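Local coordinates for protein esterase D (Cellvibrio japonicus, PDB 2W87) that binds glucuronic acid through its calcium-dependent family 35 carbohydrate-binding module, the part present here of a secreted enzyme that probably degrades plant cell-wall xylan, at residues R13-I18 with G38-W43; L71-G76 with I99-V104. All coordinates share one frame; numbering follows the deposited sequence. Where two conformers were deposited one is given.

Interaction 1: residues R13-I18 with G38-W43; sequences RVDGTI and GAAVVW
Arg13 and Val42 form an antiparallel hydrogen-bonded pair, with Val42 N to Arg13 O at 2.8 Å and Arg13 N to Val42 O at 3.2 Å; the next pair, Val14 with Val41, is non-hydrogen-bonded. From CB the Arg13 chain runs out extended, CG anti to the backbone N (chi1 -170°), and then bends at chi3 (93°), which brings the guanidinium back over the neighbouring strand. Arg13 NE donates to Asp15 OD1 at 2.8 Å, from above the carboxylate plane. Val42 CG2 lies over one face of the guanidinium, 3.3 Å from Arg13 NH1. Arg13 NH2, with Ala40 CB also nearby, reaches Asp15 OD2 on its syn side at 2.9 Å, completing a side-on, two-nitrogen salt bridge. The anti side of Asp15 OD2 takes Ala40 N at 3.0 Å, and Asp15 N in turn donates to Ala40 O at 2.9 Å, nearly straight (167°). Three N-H groups, two of them on OD2, thus fix the carboxylate's rotation where the ladder ends, at an inverse gamma turn centred on Asp15. On the other face of the sheet, Val14 CG2 lies 4.2 Å from Val41 CG2. Strand 40-47 lies between strand 11-14 and strand 106-114, while strand 30-33 packs against Val14 and Val41 through Ala31.

Interaction 2: residues L71-G76 with I99-V104; sequences LVINGG and IDVDLV
Ile73 and Leu103 meet through their terminal methyls, Ile73 CD1 lying 3.7 Å from Leu103 CD2 with the two side chains crossing at about a right angle. This is the tight part of the contact. With CG1 anti to the carbonyl carbon (chi1 -59°) and CD1 extended beyond it (chi2 -178°), Ile73 reaches across to the other strand. The same CD1 lies 4.2 Å from Val101 CB and 3.5 Å from Asp102 O, so one methyl touches two side chains and the backbone between them. Leu71, two residues earlier on the same side of its strand, makes a longer approach, Leu71 CD2 to Val101 CG1 at 4.4 Å.

The strands run nearly parallel, 17° apart, but their axes come no closer than 9.0 Å, and even the nearest CA pair, Ile73 and Leu103, is 7.7 Å apart. That spacing is too wide for a shared ladder and fits face-to-face packing of two sheets, as in the beta-sandwich of these modules.

The other side is looser and more polar. The Asp102 carboxylate leads away from strand 71-73 at an exposed position. Next along the chain from Ile73, Asn74 ND2 comes within 3.9 Å of Val104 CG2, the two side chains passing obliquely. This amide is engaged elsewhere: ND2 donates to Asn78 OD1 and Asn107 O, and OD1 accepts from Ile109 N, which fixes the orientation of the amide beside the valine.

Polar groups of 99-104 likewise bond outside the pair, Asp102 N with Tyr81 OH and Val104 N with Asn108 OD1. Between the two segments the association therefore rests on van der Waals contact and burial of aliphatic surface, while these polar groups find their partners in neighbouring strands and loops.

In the fold
From the N terminus, interaction 1 is the first of the two contacts, joining strand 11-14 to strand 40-47 and closing a loop that includes strand 30-33 and the calcium ligands Asn32, Thr33 and Asn35, of which Asn32 and Asn35 also line the glucuronic acid pocket. That loop is complete before interaction 2 begins, so the two contacts stand in series, neither nested nor crossed. Interaction 2 then brings 99-104 back to 71-76 around strand 80-83, linking the four-stranded sheet to the six-stranded one across the sandwich. Strand 106-114 pairs with both 40-47 and 69-73, connecting the contacts, whose centres are about 16 Å apart.

Interaction 1: residues R13-I18 with G38-W43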
# COMPACT_ATOMS: atom_id res chain seq x y z
N ARG A 13 2.55 2.72 9.20
CA ARG A 13 3.83 3.37 9.06
C ARG A 13 4.12 3.73 7.63
O ARG A 13 3.65 3.06 6.72
CB ARG A 13 4.98 2.45 9.54
CG ARG A 13 6.30 3.14 9.65
CD ARG A 13 7.41 2.22 10.05
NE ARG A 13 8.12 1.66 8.92
CZ ARG A 13 8.06 0.39 8.53
NH1 ARG A 13 7.28 -0.48 9.19
NH2 ARG A 13 8.76 -0.02 7.48
N VAL A 14 4.83 4.84 7.45
CA VAL A 14 5.53 5.15 6.20
C VAL A 14 6.98 5.52 6.54
O VAL A 14 7.23 6.30 7.46
CB VAL A 14 4.87 6.26 5.37
CG1 VAL A 14 4.66 7.52 6.19
CG2 VAL A 14 5.69 6.55 4.08
N ASP A 15 7.92 4.92 5.81
CA ASP A 15 9.31 5.35 5.84
C ASP A 15 9.43 6.54 4.92
O ASP A 15 9.70 6.40 3.72
CB ASP A 15 10.24 4.23 5.41
CG ASP A 15 10.10 3.01 6.28
OD1 ASP A 15 10.04 3.20 7.54
OD2 ASP A 15 10.03 1.86 5.72
N GLY A 16 9.20 7.72 5.48
CA GLY A 16 8.99 8.93 4.69
C GLY A 16 8.00 9.84 5.40
O GLY A 16 8.06 9.98 6.61
N THR A 17 7.08 10.45 4.66
CA THR A 17 6.14 11.39 5.23
C THR A 17 4.74 11.14 4.72
O THR A 17 4.58 10.48 3.71
CB THR A 17 6.51 12.87 4.91
OG1 THR A 17 6.76 13.03 3.50
CG2 THR A 17 7.73 13.31 5.69
N ILE A 18 3.76 11.68 5.43
CA ILE A 18 2.42 11.84 4.90
C ILE A 18 2.27 13.26 4.36
O ILE A 18 2.44 14.22 5.09
CB ILE A 18 1.34 11.55 5.95
CG1 ILE A 18 1.51 10.14 6.48
CG2 ILE A 18 -0.06 11.71 5.33
CD1 ILE A 18 1.22 9.10 5.43
N GLY A 38 13.73 -0.31 -0.52
CA GLY A 38 13.22 -0.87 0.71
C GLY A 38 12.29 0.04 1.49
O GLY A 38 11.59 -0.42 2.40
N ALA A 39 12.26 1.33 1.16
CA ALA A 39 11.34 2.24 1.86
C ALA A 39 9.90 1.73 1.70
O ALA A 39 9.47 1.40 0.60
CB ALA A 39 11.50 3.67 1.37
N ALA A 40 9.16 1.69 2.81
CA ALA A 40 7.87 1.02 2.86
C ALA A 40 6.69 1.86 3.33
O ALA A 40 6.84 2.93 3.98
CB ALA A 40 7.98 -0.26 3.68
N VAL A 41 5.50 1.36 2.96
CA VAL A 41 4.24 1.77 3.56
C VAL A 41 3.69 0.51 4.17
O VAL A 41 3.74 -0.57 3.54
CB VAL A 41 3.24 2.39 2.54
CG1 VAL A 41 1.97 2.88 3.27
CG2 VAL A 41 3.91 3.52 1.79
N VAL A 42 3.15 0.63 5.39
CA VAL A 42 2.69 -0.54 6.14
C VAL A 42 1.27 -0.34 6.67
O VAL A 42 0.94 0.72 7.24
CB VAL A 42 3.63 -0.91 7.31
CG1 VAL A 42 3.20 -2.21 8.00
CG2 VAL A 42 5.08 -1.02 6.85
N TRP A 43 0.44 -1.36 6.44
CA TRP A 43 -0.93 -1.44 6.94
C TRP A 43 -1.12 -2.70 7.74
O TRP A 43 -0.32 -3.64 7.64
CB TRP A 43 -1.95 -1.48 5.79
CG TRP A 43 -1.86 -0.36 4.81
CD1 TRP A 43 -2.50 0.81 4.87
CD2 TRP A 43 -1.08 -0.34 3.61
NE1 TRP A 43 -2.17 1.60 3.79
CE2 TRP A 43 -1.31 0.90 2.99
CE3 TRP A 43 -0.22 -1.26 2.99
CZ2 TRP A 43 -0.72 1.25 1.78
CZ3 TRP A 43 0.36 -0.91 1.79
CH2 TRP A 43 0.12 0.33 1.21

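Interaction 2: residues L71-G76 with I99-V104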
# COMPACT_ATOMS: atom_id res chain seq x y z
N LEU A 71 5.39 -6.76 -1.89
CA LEU A 71 4.33 -6.70 -0.90
C LEU A 71 4.41 -7.98 -0.10
O LEU A 71 4.27 -9.06 -0.67
CB LEU A 71 2.96 -6.54 -1.55
CG LEU A 71 1.84 -6.33 -0.50
CD1 LEU A 71 0.77 -5.41 -0.99
CD2 LEU A 71 1.24 -7.63 -0.03
N VAL A 72 4.63 -7.87 1.21
CA VAL A 72 4.79 -9.05 2.07
C VAL A 72 3.76 -9.02 3.19
O VAL A 72 3.37 -7.95 3.65
CB VAL A 72 6.23 -9.23 2.64
CG1 VAL A 72 7.25 -9.29 1.50
CG2 VAL A 72 6.60 -8.11 3.65
N ILE A 73 3.32 -10.20 3.59
CA ILE A 73 2.37 -10.32 4.68
C ILE A 73 3.10 -10.92 5.87
O ILE A 73 3.76 -11.96 5.75
CB ILE A 73 1.18 -11.17 4.27
CG1 ILE A 73 0.49 -10.55 3.06
CG2 ILE A 73 0.21 -11.32 5.41
CD1 ILE A 73 -0.74 -11.31 2.61
N ASN A 74 3.01 -10.25 7.01
CA ASN A 74 3.68 -10.69 8.22
C ASN A 74 5.19 -10.95 8.04
O ASN A 74 5.72 -11.96 8.47
CB ASN A 74 2.94 -11.89 8.79
CG ASN A 74 1.58 -11.49 9.34
OD1 ASN A 74 1.34 -10.32 9.70
ND2 ASN A 74 0.69 -12.46 9.42
N GLY A 75 5.85 -9.98 7.45
CA GLY A 75 7.32 -9.98 7.35
C GLY A 75 7.77 -11.11 6.46
O GLY A 75 8.87 -11.64 6.62
N GLY A 76 6.89 -11.53 5.55
CA GLY A 76 7.28 -12.55 4.58
C GLY A 76 6.92 -13.96 5.02
O GLY A 76 6.94 -14.88 4.22
N ILE A 99 -3.80 -6.51 -6.77
CA ILE A 99 -3.21 -7.82 -6.58
C ILE A 99 -4.12 -8.65 -5.68
O ILE A 99 -4.71 -8.13 -4.72
CB ILE A 99 -1.79 -7.69 -6.00
CG1 ILE A 99 -1.12 -9.06 -5.90
CG2 ILE A 99 -1.81 -7.01 -4.65
CD1 ILE A 99 0.35 -8.99 -6.05
N ASP A 100 -4.28 -9.93 -6.02
CA ASP A 100 -4.97 -10.84 -5.13
C ASP A 100 -3.95 -11.47 -4.18
O ASP A 100 -2.85 -11.84 -4.57
CB ASP A 100 -5.72 -11.92 -5.90
CG ASP A 100 -7.05 -11.42 -6.48
OD1 ASP A 100 -7.41 -10.24 -6.31
OD2 ASP A 100 -7.75 -12.23 -7.10
N VAL A 101 -4.32 -11.58 -2.91
CA VAL A 101 -3.41 -12.09 -1.91
C VAL A 101 -4.20 -12.97 -0.97
O VAL A 101 -5.40 -12.80 -0.83
CB VAL A 101 -2.76 -10.99 -1.05
CG1 VAL A 101 -2.04 -9.97 -1.91
CG2 VAL A 101 -3.80 -10.30 -0.15
N ASP A 102 -3.50 -13.89 -0.32
CA ASP A 102 -4.14 -14.77 0.64
C ASP A 102 -3.81 -14.25 2.02
O ASP A 102 -2.65 -14.29 2.45
CB ASP A 102 -3.66 -16.20 0.46
CG ASP A 102 -4.48 -16.95 -0.57
OD1 ASP A 102 -5.67 -17.25 -0.28
OD2 ASP A 102 -3.97 -17.22 -1.68
N LEU A 103 -4.82 -13.74 2.69
CA LEU A 103 -4.67 -13.30 4.07
C LEU A 103 -4.86 -14.48 5.01
O LEU A 103 -5.62 -15.42 4.71
CB LEU A 103 -5.67 -12.20 4.42
CG LEU A 103 -5.61 -10.85 3.67
CD1 LEU A 103 -6.50 -9.82 4.37
CD2 LEU A 103 -4.22 -10.31 3.55
N VAL A 104 -4.15 -14.45 6.13
CA VAL A 104 -4.32 -15.45 7.18
C VAL A 104 -5.42 -15.01 8.14
O VAL A 104 -5.70 -13.82 8.29
CB VAL A 104 -3.01 -15.70 7.97
CG1 VAL A 104 -1.88 -16.13 7.03
CG2 VAL A 104 -2.61 -14.48 8.76